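Local coordinates for HTH marR-type domain-containing protein (Streptococcus agalactiae serotype III, PDB 7DVR) that senses heme, binding it through axial coordination of the iron, and probably regulates transcription as a MarR-type DNA-binding protein, at residues N3-Q6 with K7-L11; V12-L15 with E16-L19; I133-L136 with A137-A141; K112-S115 with T116-A119; T104-E107 with I108-K112. All blocks are in the same frame, centred on the assembly; numbering follows the deposited sequence. Where two conformers were deposited one is given.

Interaction 1: residues N3-Q6 with K7-L11; sequences NPLQ and KARIL. With HEM (protoporphyrin IX containing Fe), chain B.
Asn3 and Lys7 close the first turn of helix 4-25, the N-terminal helix of a MarR-type subunit. Four backbone bonds of the i to i+4 kind make up the polar part of the contact. Asn3 holds the N-cap position, yet its side chain makes no capping bond; its carbonyl oxygen, Asn3 O, takes Lys7 N at 3.2 Å. Arg9 N reaches Leu5 O at 2.9 Å, the shortest of the four, while Ile10 N meets Gln6 O most nearly straight, with 171° at the hydrogen.

Side chains add contacts of their own. Lys7 keeps CG beside its own backbone N (chi1 -71°) and runs on extended toward the start of the chain, passing Asn3 O with CG at 3.2 Å; its NZ is hydrogen-bonded to Glu2 O. Arg9, in the conformer described, one of two deposited, also turns back along the helix, NH1 coming obliquely to 3.9 Å from Leu5 CB. Its polar end crosses the dimer interface, where NH2 bonds to Glu16 and Asn13 of the second subunit.

Ligand packing completes the set: the Pro4 ring lies against the rim of the chain B heme, with Pro4 CG 3.4 Å from CAB, the first carbon of a vinyl group.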
# COMPACT_ATOMS: atom_id res chain seq x y z
N ASN A 3 10.21 -8.84 2.14
CA ASN A 3 9.90 -7.65 1.31
C ASN A 3 8.41 -7.32 1.42
O ASN A 3 7.69 -7.23 0.42
CB ASN A 3 10.34 -7.84 -0.15
CG ASN A 3 11.83 -8.14 -0.28
OD1 ASN A 3 12.67 -7.35 0.13
ND2 ASN A 3 12.17 -9.28 -0.85
N PRO A 4 7.93 -7.12 2.66
CA PRO A 4 6.52 -6.82 2.97
C PRO A 4 5.96 -5.55 2.32
O PRO A 4 4.87 -5.58 1.74
CB PRO A 4 6.52 -6.57 4.49
CG PRO A 4 7.95 -6.69 4.98
CD PRO A 4 8.79 -7.23 3.84
N LEU A 5 6.75 -4.47 2.38
CA LEU A 5 6.36 -3.10 1.94
C LEU A 5 6.33 -3.05 0.40
O LEU A 5 5.38 -2.46 -0.22
CB LEU A 5 7.34 -2.08 2.56
CG LEU A 5 7.41 -1.96 4.11
CD1 LEU A 5 8.58 -1.07 4.54
CD2 LEU A 5 6.11 -1.42 4.70
N GLN A 6 7.32 -3.67 -0.24
CA GLN A 6 7.41 -3.65 -1.71
C GLN A 6 6.24 -4.46 -2.25
O GLN A 6 5.57 -3.99 -3.13
CB GLN A 6 8.77 -4.21 -2.18
CG GLN A 6 9.96 -3.31 -1.83
CD GLN A 6 11.32 -3.88 -2.20
OE1 GLN A 6 11.49 -5.07 -2.43
NE2 GLN A 6 12.32 -3.01 -2.20
N LYS A 7 5.94 -5.62 -1.67
CA LYS A 7 4.84 -6.44 -2.18
C LYS A 7 3.51 -5.72 -2.02
O LYS A 7 2.73 -5.69 -2.97
CB LYS A 7 4.80 -7.77 -1.45
CG LYS A 7 5.93 -8.72 -1.80
CD LYS A 7 5.93 -9.94 -0.94
CE LYS A 7 6.79 -11.06 -1.50
NZ LYS A 7 6.98 -12.16 -0.53
N ALA A 8 3.26 -5.11 -0.85
CA ALA A 8 2.00 -4.37 -0.60
C ALA A 8 1.87 -3.20 -1.58
O ALA A 8 0.78 -2.95 -2.12
CB ALA A 8 1.95 -3.87 0.84
N ARG A 9 2.93 -2.48 -1.80
CA ARG A 9 2.88 -1.28 -2.68
C ARG A 9 2.64 -1.67 -4.13
O ARG A 9 1.84 -0.98 -4.80
CB ARG A 9 4.15 -0.47 -2.49
CG ARG A 9 4.01 0.52 -1.34
CD ARG A 9 5.28 1.12 -0.77
NE ARG A 9 5.01 1.94 0.41
CZ ARG A 9 5.90 2.15 1.40
NH1 ARG A 9 7.11 1.64 1.32
NH2 ARG A 9 5.57 2.89 2.42
N ILE A 10 3.33 -2.71 -4.60
CA ILE A 10 3.10 -3.28 -5.96
C ILE A 10 1.61 -3.63 -6.11
O ILE A 10 1.00 -3.27 -7.13
CB ILE A 10 4.02 -4.49 -6.18
CG1 ILE A 10 5.43 -4.00 -6.50
CG2 ILE A 10 3.46 -5.42 -7.23
CD1 ILE A 10 6.49 -5.07 -6.38
N LEU A 11 0.98 -4.23 -5.13
CA LEU A 11 -0.47 -4.52 -5.22
C LEU A 11 -1.34 -3.24 -5.27
O LEU A 11 -2.32 -3.16 -6.03
CB LEU A 11 -0.88 -5.41 -4.05
CG LEU A 11 -0.96 -6.91 -4.35
CD1 LEU A 11 0.27 -7.42 -5.08
CD2 LEU A 11 -1.16 -7.72 -3.08
CHA HEM B . 6.63 -15.42 7.73
CHB HEM B . 10.20 -12.47 6.76
CHC HEM B . 7.39 -8.84 8.06
CHD HEM B . 3.65 -11.77 8.24
C1A HEM B . 7.83 -14.90 7.42
C2A HEM B . 8.93 -15.69 7.08
C3A HEM B . 9.93 -14.85 6.81
C4A HEM B . 9.45 -13.57 6.95
CMA HEM B . 11.31 -15.26 6.40
CAA HEM B . 9.01 -17.20 7.04
CBA HEM B . 9.48 -17.75 8.40
CGA HEM B . 9.57 -19.26 8.40
O1A HEM B . 10.13 -19.85 7.45
O2A HEM B . 9.09 -19.94 9.35
C1B HEM B . 9.70 -11.23 7.06
C2B HEM B . 10.53 -10.11 7.03
C3B HEM B . 9.75 -9.07 7.41
C4B HEM B . 8.43 -9.62 7.67
CMB HEM B . 11.98 -10.11 6.62
CAB HEM B . 10.06 -7.66 7.49
CBB HEM B . 11.21 -7.20 7.05
C1C HEM B . 6.12 -9.31 8.16
C2C HEM B . 5.00 -8.52 8.30
C3C HEM B . 3.92 -9.36 8.35
C4C HEM B . 4.42 -10.66 8.25
CMC HEM B . 5.03 -7.03 8.38
CAC HEM B . 2.52 -9.03 8.56
CBC HEM B . 2.16 -7.84 9.02
C1D HEM B . 4.21 -13.01 8.12
C2D HEM B . 3.40 -14.19 8.26
C3D HEM B . 4.23 -15.21 8.13
C4D HEM B . 5.54 -14.64 7.92
CMD HEM B . 1.92 -14.28 8.52
CAD HEM B . 3.85 -16.67 8.20
CBD HEM B . 4.51 -17.38 9.40
CGD HEM B . 4.21 -18.86 9.37
O1D HEM B . 3.08 -19.26 9.74
O2D HEM B . 5.07 -19.69 9.00
NA HEM B . 8.16 -13.60 7.32
NB HEM B . 8.49 -10.89 7.45
NC HEM B . 5.74 -10.59 8.14
ND HEM B . 5.46 -13.33 7.93
FE HEM B . 6.88 -12.17 7.72

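Interaction 2: residues V12-L15 with E16-L19; sequences VNQL and EKYL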
# COMPACT_ATOMS: atom_id res chain seq x y z
N VAL A 12 -1.11 -2.27 -4.39
CA VAL A 12 -1.94 -1.04 -4.41
C VAL A 12 -1.75 -0.29 -5.76
O VAL A 12 -2.76 0.19 -6.39
CB VAL A 12 -1.60 -0.20 -3.16
CG1 VAL A 12 -2.44 1.06 -3.16
CG2 VAL A 12 -1.86 -0.98 -1.88
N ASN A 13 -0.52 -0.25 -6.27
CA ASN A 13 -0.23 0.44 -7.57
C ASN A 13 -1.03 -0.21 -8.68
O ASN A 13 -1.56 0.54 -9.53
CB ASN A 13 1.28 0.51 -7.81
CG ASN A 13 2.00 1.46 -6.87
OD1 ASN A 13 1.37 2.29 -6.21
ND2 ASN A 13 3.31 1.31 -6.74
N GLN A 14 -1.19 -1.55 -8.62
CA GLN A 14 -1.91 -2.38 -9.61
C GLN A 14 -3.37 -2.00 -9.54
O GLN A 14 -3.99 -1.77 -10.55
CB GLN A 14 -1.82 -3.89 -9.37
CG GLN A 14 -2.81 -4.75 -10.19
CD GLN A 14 -2.47 -4.80 -11.67
OE1 GLN A 14 -1.35 -4.50 -12.08
NE2 GLN A 14 -3.44 -5.20 -12.49
N LEU A 15 -3.88 -2.05 -8.33
CA LEU A 15 -5.25 -1.66 -8.10
C LEU A 15 -5.52 -0.24 -8.58
O LEU A 15 -6.57 -0.06 -9.15
CB LEU A 15 -5.49 -1.80 -6.61
CG LEU A 15 -6.79 -1.22 -6.15
CD1 LEU A 15 -7.95 -1.94 -6.80
CD2 LEU A 15 -6.85 -1.28 -4.62
N GLU A 16 -4.64 0.72 -8.33
CA GLU A 16 -4.83 2.12 -8.78
C GLU A 16 -4.98 2.16 -10.31
O GLU A 16 -5.87 2.82 -10.84
CB GLU A 16 -3.61 2.94 -8.37
CG GLU A 16 -3.82 4.44 -8.48
CD GLU A 16 -2.65 5.26 -7.94
OE1 GLU A 16 -1.50 4.75 -8.01
OE2 GLU A 16 -2.89 6.39 -7.53
N LYS A 17 -4.14 1.39 -10.97
CA LYS A 17 -4.11 1.27 -12.47
C LYS A 17 -5.43 0.68 -12.96
O LYS A 17 -5.98 1.17 -13.96
CB LYS A 17 -2.93 0.34 -12.79
CG LYS A 17 -2.66 0.04 -14.26
CD LYS A 17 -1.35 -0.79 -14.45
CE LYS A 17 -0.93 -1.01 -15.89
NZ LYS A 17 0.51 -1.35 -16.04
N TYR A 18 -5.92 -0.36 -12.30
CA TYR A 18 -7.17 -1.05 -12.61
C TYR A 18 -8.37 -0.11 -12.51
O TYR A 18 -9.21 0.02 -13.37
CB TYR A 18 -7.32 -2.23 -11.67
CG TYR A 18 -8.50 -3.09 -11.96
CD1 TYR A 18 -8.52 -3.88 -13.10
CD2 TYR A 18 -9.59 -3.16 -11.10
CE1 TYR A 18 -9.60 -4.68 -13.40
CE2 TYR A 18 -10.68 -3.94 -11.41
CZ TYR A 18 -10.67 -4.71 -12.55
OH TYR A 18 -11.76 -5.43 -12.85
N LEU A 19 -8.43 0.60 -11.38
CA LEU A 19 -9.54 1.52 -11.12
C LEU A 19 -9.55 2.64 -12.10
O LEU A 19 -10.60 3.01 -12.56
CB LEU A 19 -9.23 2.00 -9.71
CG LEU A 19 -10.20 2.91 -9.01
CD1 LEU A 19 -11.65 2.46 -9.19
CD2 LEU A 19 -9.78 2.91 -7.55
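Asn13 holds CG beside its backbone N (chi1 -70°), whereas Glu16 swings CG away from its own N (chi1 -166°) and continues extended; together these torsions lay the amide and carboxylate side by side, pointing the same way. Their planes differ by only 19°. Asn13 OD1 and Glu16 OE1 stand 4.2 Å apart and, being two oxygens, have no bond to share. Arg9 NH2 of the second subunit bonds to both, a salt bridge to Glu16 OE1 and a hydrogen bond to Asn13 OD1, which probably eases the approach of the two oxygens.

On the next residue, the bend in Gln14 carries OE1 alongside the extended Lys17 chain, 4.4 Å from Lys17 CD, while Gln14 NE2 bonds to Met140 O of the second subunit. Underneath, the helix is regular: Glu16 N reaches Val12 O at 2.8 Å and Leu19 N reaches Leu15 O at 3.0 Å.

Leu15 packs on Met140 of the second subunit and touches a heme. Tyr18 and Leu19 turn instead to helix 97-117 of their own chain. A helix with one side on the partner and another on helix 97-117 is the arrangement of the MarR-type dimerisation region, here with Leu15 lining the heme pocket.

Interaction 3: residues I133-L136 with A137-A141; sequences IRTL and AKNMA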
# COMPACT_ATOMS: atom_id res chain seq x y z
N ILE A 133 -6.87 -7.48 9.36
CA ILE A 133 -6.25 -6.13 9.08
C ILE A 133 -6.36 -5.30 10.37
O ILE A 133 -5.37 -4.64 10.81
CB ILE A 133 -6.97 -5.40 7.92
CG1 ILE A 133 -7.01 -6.18 6.61
CG2 ILE A 133 -6.40 -4.03 7.71
CD1 ILE A 133 -5.70 -6.52 6.03
N ARG A 134 -7.56 -5.24 10.90
CA ARG A 134 -7.83 -4.45 12.09
C ARG A 134 -6.90 -4.94 13.19
O ARG A 134 -6.29 -4.11 13.86
CB ARG A 134 -9.29 -4.59 12.48
CG ARG A 134 -9.69 -3.57 13.53
CD ARG A 134 -11.02 -3.90 14.16
NE ARG A 134 -11.20 -3.19 15.42
CZ ARG A 134 -11.46 -1.89 15.53
NH1 ARG A 134 -11.62 -1.34 16.73
NH2 ARG A 134 -11.57 -1.12 14.46
N THR A 135 -6.75 -6.25 13.36
CA THR A 135 -5.90 -6.74 14.45
C THR A 135 -4.44 -6.35 14.18
O THR A 135 -3.77 -5.96 15.13
CB THR A 135 -6.09 -8.24 14.68
OG1 THR A 135 -7.48 -8.49 14.83
CG2 THR A 135 -5.32 -8.71 15.89
N LEU A 136 -4.00 -6.46 12.93
CA LEU A 136 -2.63 -6.07 12.51
C LEU A 136 -2.43 -4.59 12.83
O LEU A 136 -1.40 -4.25 13.45
CB LEU A 136 -2.47 -6.32 11.01
CG LEU A 136 -2.23 -7.78 10.60
CD1 LEU A 136 -2.03 -7.93 9.10
CD2 LEU A 136 -1.04 -8.36 11.33
N ALA A 137 -3.43 -3.77 12.50
CA ALA A 137 -3.36 -2.31 12.71
C ALA A 137 -3.22 -2.04 14.20
O ALA A 137 -2.36 -1.26 14.58
CB ALA A 137 -4.57 -1.62 12.14
N LYS A 138 -4.00 -2.74 15.00
CA LYS A 138 -4.00 -2.57 16.46
C LYS A 138 -2.66 -3.04 17.05
O LYS A 138 -2.16 -2.33 17.94
CB LYS A 138 -5.20 -3.30 17.05
CG LYS A 138 -5.20 -3.35 18.56
CD LYS A 138 -5.17 -1.99 19.21
CE LYS A 138 -4.73 -2.04 20.66
NZ LYS A 138 -4.25 -0.72 21.11
N ASN A 139 -2.10 -4.16 16.60
CA ASN A 139 -0.84 -4.73 17.16
C ASN A 139 0.34 -3.79 16.84
O ASN A 139 1.25 -3.71 17.65
CB ASN A 139 -0.56 -6.14 16.62
CG ASN A 139 -1.52 -7.18 17.17
OD1 ASN A 139 -2.29 -6.89 18.08
ND2 ASN A 139 -1.48 -8.38 16.62
N MET A 140 0.35 -3.11 15.71
CA MET A 140 1.53 -2.34 15.26
C MET A 140 1.28 -0.84 15.41
O MET A 140 1.96 -0.05 14.71
CB MET A 140 1.83 -2.64 13.80
CG MET A 140 0.95 -1.83 12.85
SD MET A 140 1.27 -2.06 11.08
CE MET A 140 -0.14 -1.21 10.37
N ALA A 141 0.36 -0.42 16.26
CA ALA A 141 0.10 1.03 16.41
C ALA A 141 0.14 1.38 17.88
O ALA A 141 0.64 2.46 18.23
CB ALA A 141 -1.22 1.34 15.80
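Thr135 and Asn139 lie side by side, pointing the same way, with Thr135 CG2 3.9 Å from Asn139 ND2. That methyl contact leaves the polar work to other partners. Asn139 ND2 donates to Met117 O and Ala119 O of the second subunit, so one amide nitrogen meets two carbonyls just where a partner helix ends. Thr135 OG1, set beside its own backbone N (chi1 -52°), reaches back to Lys131 O. Thr135 O accepts Asn139 N at 2.9 Å; Asn139 OD1 also comes to 3.4 Å from Thr135 O, but both are acceptors and no bond forms.

All this happens on the last turn of helix 123-139, which in the MarR-type fold belongs to the dimerisation region along with the N-terminal helix. Ala137 N to Ile133 O is short at 2.7 Å, and Lys138 N finds Arg134 O at 2.9 Å. At the end of the helix the pattern frays: Met140 N still reaches Leu136 O at 3.1 Å, but with only 141° at the hydrogen, and its second bond, to Ala137 O, is weak.

Met140 is the first residue to leave helical backbone angles. Its CG sits between backbone N and carbonyl carbon (chi1 82°), which brings Met140 CG to 3.4 Å from Leu136 O. Leu136 itself touches a heme and packs on Met117 of the second subunit, while Met140 lies against Tyr18 of that subunit.

Interaction 4: residues K112-S115 with T116-A119; sequences KLHS and TMLA. With HEM (protoporphyrin IX containing Fe), chain C.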
# COMPACT_ATOMS: atom_id res chain seq x y z
N LYS A 112 -20.81 -2.71 -10.86
CA LYS A 112 -20.01 -3.61 -11.74
C LYS A 112 -18.61 -3.82 -11.17
O LYS A 112 -18.08 -4.98 -11.22
CB LYS A 112 -19.93 -3.04 -13.15
CG LYS A 112 -21.23 -3.19 -13.91
CD LYS A 112 -21.23 -2.51 -15.26
CE LYS A 112 -22.53 -2.66 -16.04
NZ LYS A 112 -22.62 -3.98 -16.72
N LEU A 113 -18.00 -2.75 -10.67
CA LEU A 113 -16.63 -2.85 -10.12
C LEU A 113 -16.58 -3.86 -8.97
O LEU A 113 -15.73 -4.70 -9.01
CB LEU A 113 -16.16 -1.47 -9.65
CG LEU A 113 -14.87 -1.42 -8.84
CD1 LEU A 113 -13.65 -1.70 -9.70
CD2 LEU A 113 -14.69 -0.04 -8.22
N HIS A 114 -17.41 -3.67 -7.97
CA HIS A 114 -17.53 -4.60 -6.82
C HIS A 114 -17.90 -6.02 -7.28
O HIS A 114 -17.14 -6.92 -6.90
CB HIS A 114 -18.47 -4.03 -5.76
CG HIS A 114 -17.87 -2.88 -5.03
ND1 HIS A 114 -17.90 -1.58 -5.53
CD2 HIS A 114 -17.18 -2.82 -3.86
CE1 HIS A 114 -17.32 -0.78 -4.66
NE2 HIS A 114 -16.85 -1.51 -3.68
N SER A 115 -18.92 -6.22 -8.12
CA SER A 115 -19.21 -7.57 -8.72
C SER A 115 -17.92 -8.20 -9.24
O SER A 115 -17.61 -9.35 -8.86
CB SER A 115 -20.23 -7.53 -9.83
OG SER A 115 -21.37 -6.84 -9.42
N THR A 116 -17.20 -7.51 -10.11
CA THR A 116 -15.93 -8.00 -10.68
C THR A 116 -14.87 -8.28 -9.63
O THR A 116 -14.23 -9.32 -9.65
CB THR A 116 -15.35 -6.99 -11.67
OG1 THR A 116 -16.40 -6.58 -12.55
CG2 THR A 116 -14.22 -7.60 -12.45
N MET A 117 -14.63 -7.33 -8.74
CA MET A 117 -13.53 -7.47 -7.77
C MET A 117 -13.82 -8.57 -6.74
O MET A 117 -12.85 -9.20 -6.18
CB MET A 117 -13.40 -6.16 -7.00
CG MET A 117 -12.66 -5.09 -7.76
SD MET A 117 -12.27 -3.73 -6.64
CE MET A 117 -13.90 -3.14 -6.22
N LEU A 118 -15.09 -8.72 -6.42
CA LEU A 118 -15.44 -9.53 -5.24
C LEU A 118 -15.95 -10.88 -5.71
O LEU A 118 -16.40 -11.66 -4.85
CB LEU A 118 -16.49 -8.84 -4.36
CG LEU A 118 -16.09 -7.51 -3.72
CD1 LEU A 118 -17.22 -6.95 -2.83
CD2 LEU A 118 -14.82 -7.69 -2.91
N ALA A 119 -15.84 -11.18 -6.99
CA ALA A 119 -16.26 -12.50 -7.50
C ALA A 119 -15.39 -13.58 -6.87
O ALA A 119 -14.15 -13.49 -6.90
CB ALA A 119 -16.22 -12.57 -9.00
CHA HEM C . -18.42 -1.51 -0.31
CHB HEM C . -17.12 2.53 -2.41
CHC HEM C . -13.39 0.22 -4.28
CHD HEM C . -14.31 -3.55 -1.53
C1A HEM C . -18.38 -0.25 -0.77
C2A HEM C . -19.37 0.68 -0.51
C3A HEM C . -19.00 1.82 -1.10
C4A HEM C . -17.78 1.60 -1.70
CMA HEM C . -19.77 3.11 -1.07
CAA HEM C . -20.64 0.48 0.28
CBA HEM C . -21.79 0.06 -0.65
CGA HEM C . -23.09 -0.16 0.11
O1A HEM C . -23.47 0.69 0.95
O2A HEM C . -23.80 -1.18 -0.09
C1B HEM C . -15.99 2.19 -3.10
C2B HEM C . -15.39 3.12 -3.96
C3B HEM C . -14.34 2.47 -4.52
C4B HEM C . -14.33 1.14 -3.95
CMB HEM C . -15.86 4.54 -4.17
CAB HEM C . -13.33 2.96 -5.44
CBB HEM C . -13.27 4.24 -5.75
C1C HEM C . -13.28 -0.98 -3.65
C2C HEM C . -12.21 -1.83 -3.76
C3C HEM C . -12.47 -2.91 -2.97
C4C HEM C . -13.72 -2.70 -2.39
CMC HEM C . -11.01 -1.55 -4.61
CAC HEM C . -11.68 -4.12 -2.79
CBC HEM C . -10.71 -4.43 -3.64
C1D HEM C . -15.54 -3.26 -0.99
C2D HEM C . -16.23 -4.23 -0.19
C3D HEM C . -17.38 -3.67 0.15
C4D HEM C . -17.37 -2.36 -0.47
CMD HEM C . -15.77 -5.61 0.19
CAD HEM C . -18.45 -4.30 0.99
CBD HEM C . -19.75 -4.52 0.19
CGD HEM C . -20.85 -5.04 1.10
O1D HEM C . -20.84 -6.25 1.44
O2D HEM C . -21.77 -4.29 1.51
NA HEM C . -17.41 0.33 -1.50
NB HEM C . -15.33 1.05 -3.14
NC HEM C . -14.18 -1.53 -2.83
ND HEM C . -16.26 -2.18 -1.14
FE HEM C . -15.82 -0.67 -2.09
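The imidazole of His114 lies beneath the methyl of Met117 in the conformer described, one of two deposited. Met117 CE stands 4.1 Å from the ring centroid and 10° off its normal, a CH-pi contact over the face. There CE also presses on Leu113, though its separation from CG is too tight to carry weight. Leu118 comes to the edge of the imidazole, near its plane, and its CD1 rests 3.6 Å from CMD, a methyl of the chain C heme.

With CG beside its backbone N (chi1 -72°), His114 sends the imidazole out to the heme, fixed at both nitrogens. His114 NE2 binds the heme iron at 2.1 Å, and Met1 N of the second subunit is a further ligand. On the other side ND1 is hydrogen-bonded to Leu110 O, which sets the rotation of the ring and may make NE2 a stronger donor to the metal.

Thr116 grips the preceding turn twice. Its OG1 reaches Lys112 O at 2.7 Å and its backbone N meets the same Lys112 O at 2.9 Å, from opposite faces of the carbonyl plane; OG1 is also bonded to Tyr22 OH. Leu118 N closes on His114 O at 2.8 Å, bent to 141° at the hydrogen as helix 97-117 runs out.

While His114 and Leu118 look to the heme, Leu113 and Thr116 pack on Tyr18 of helix 4-25.

Interaction 5: residues T104-E107 with I108-K112; sequences TQFE and IFLEK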
# COMPACT_ATOMS: atom_id res chain seq x y z
N THR A 104 -25.59 8.81 -12.49
CA THR A 104 -26.27 7.52 -12.76
C THR A 104 -25.22 6.53 -13.33
O THR A 104 -25.29 5.32 -13.04
CB THR A 104 -27.46 7.78 -13.68
OG1 THR A 104 -26.99 8.52 -14.82
CG2 THR A 104 -28.57 8.52 -12.96
N GLN A 105 -24.23 7.05 -14.03
CA GLN A 105 -23.13 6.25 -14.60
C GLN A 105 -22.25 5.76 -13.46
O GLN A 105 -21.73 4.68 -13.51
CB GLN A 105 -22.28 7.07 -15.58
CG GLN A 105 -22.90 7.27 -16.95
CD GLN A 105 -22.20 8.32 -17.79
OE1 GLN A 105 -21.00 8.53 -17.68
NE2 GLN A 105 -22.96 8.92 -18.70
N PHE A 106 -22.05 6.58 -12.44
CA PHE A 106 -21.10 6.25 -11.36
C PHE A 106 -21.67 5.12 -10.53
O PHE A 106 -20.91 4.24 -10.08
CB PHE A 106 -20.84 7.45 -10.44
CG PHE A 106 -19.68 7.25 -9.49
CD1 PHE A 106 -18.39 7.03 -9.96
CD2 PHE A 106 -19.86 7.35 -8.12
CE1 PHE A 106 -17.32 6.88 -9.09
CE2 PHE A 106 -18.79 7.19 -7.25
CZ PHE A 106 -17.52 6.96 -7.72
N GLU A 107 -22.98 5.17 -10.30
CA GLU A 107 -23.68 4.14 -9.49
C GLU A 107 -23.52 2.75 -10.15
O GLU A 107 -23.27 1.77 -9.41
CB GLU A 107 -25.16 4.47 -9.36
CG GLU A 107 -25.64 4.68 -7.95
CD GLU A 107 -27.13 5.02 -7.85
OE1 GLU A 107 -27.69 5.55 -8.85
OE2 GLU A 107 -27.73 4.73 -6.81
N ILE A 108 -23.74 2.69 -11.47
CA ILE A 108 -23.56 1.46 -12.32
C ILE A 108 -22.13 0.98 -12.15
O ILE A 108 -21.92 -0.14 -11.77
CB ILE A 108 -23.88 1.73 -13.81
CG1 ILE A 108 -25.36 2.06 -14.04
CG2 ILE A 108 -23.41 0.56 -14.69
CD1 ILE A 108 -25.68 2.55 -15.45
N PHE A 109 -21.17 1.85 -12.43
CA PHE A 109 -19.73 1.56 -12.33
C PHE A 109 -19.39 0.92 -10.99
O PHE A 109 -18.73 -0.09 -10.96
CB PHE A 109 -18.89 2.82 -12.53
CG PHE A 109 -17.43 2.70 -12.15
CD1 PHE A 109 -16.52 2.01 -12.94
CD2 PHE A 109 -16.94 3.31 -11.00
CE1 PHE A 109 -15.19 1.92 -12.56
CE2 PHE A 109 -15.59 3.26 -10.65
CZ PHE A 109 -14.72 2.55 -11.42
N LEU A 110 -19.85 1.51 -9.88
CA LEU A 110 -19.46 0.99 -8.56
C LEU A 110 -20.06 -0.40 -8.40
O LEU A 110 -19.38 -1.27 -7.78
CB LEU A 110 -19.92 1.94 -7.45
CG LEU A 110 -19.07 3.20 -7.30
CD1 LEU A 110 -19.60 4.08 -6.18
CD2 LEU A 110 -17.61 2.90 -7.01
N GLU A 111 -21.27 -0.61 -8.92
CA GLU A 111 -21.92 -1.96 -8.80
C GLU A 111 -21.11 -3.00 -9.59
O GLU A 111 -20.71 -4.03 -8.99
CB GLU A 111 -23.38 -1.95 -9.26
CG GLU A 111 -24.34 -1.37 -8.22
CD GLU A 111 -25.37 -0.35 -8.68
OE1 GLU A 111 -25.45 -0.05 -9.90
OE2 GLU A 111 -26.10 0.18 -7.80
N LYS A 112 -20.81 -2.71 -10.86
CA LYS A 112 -20.01 -3.61 -11.74
C LYS A 112 -18.61 -3.82 -11.17
O LYS A 112 -18.08 -4.98 -11.22
CB LYS A 112 -19.93 -3.04 -13.15
CG LYS A 112 -21.23 -3.19 -13.91
CD LYS A 112 -21.23 -2.51 -15.26
CE LYS A 112 -22.53 -2.66 -16.04
NZ LYS A 112 -22.62 -3.98 -16.72
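Phe106 O takes Leu110 N at 2.9 Å, the shortest sound polar bond here, and their side chains meet as well. Leu110 CG sits over one face of the Phe106 ring, 4.2 Å from its centroid and 17° off the normal, a CH-pi contact displaced toward the rim. Leu110 CD1 closes in on Phe106 CE2 at 3.4 Å. Phe106 points CG away from its own backbone N (chi1 -169°), which carries the ring forward to the next turn, where Phe109 CD2 approaches Phe106 CE1 obliquely at 4.1 Å.

This part of helix 97-117 joins the dimerisation helices to the winged helix-turn-helix region. Phe106 packs on Met40 of helix 34-44, Phe109 on Leu19 and Ala23 of helix 4-25, and Leu110 touches the heme.

The earliest bond, Ile108 N to Thr104 O, is weak at 3.4 Å. Along the Glu107 side Glu111 bends back until its OE1 lies 2.9 Å from Glu107 O; both are acceptors if the acid is ionised, and this closeness could raise the proton affinity of Glu111. The like-charged Glu107 OE2 and Glu111 OE2 stay 4.9 Å apart, not in contact. Apolar and CH-pi contact thus holds the Phe106, Phe109 and Leu110 side, while the Glu107 and Glu111 side brings acceptors together.

How the interactions relate
Interactions 1 and 2 follow one another on helix 4-25, and interactions 5 and 4 on helix 97-117, where they share Lys112; interaction 3 ends helix 123-139. The first three are surface contacts, several of whose polar groups (Arg9, Asn13, Glu16, Asn139) bond to the second subunit. Interactions 4 and 5 are partly buried, and interaction 5 meets no other chain. The two long helices pack together: Tyr18 and Leu19 of interaction 2 touch interaction 4, and Leu19 also touches Phe109 of interaction 5. Chemistry follows place: charge and amide groups at the dimer interface, a metal-bound imidazole in 112-119, aromatic packing in 104-112. Heme touches all five, with iron coordination confined to interaction 4.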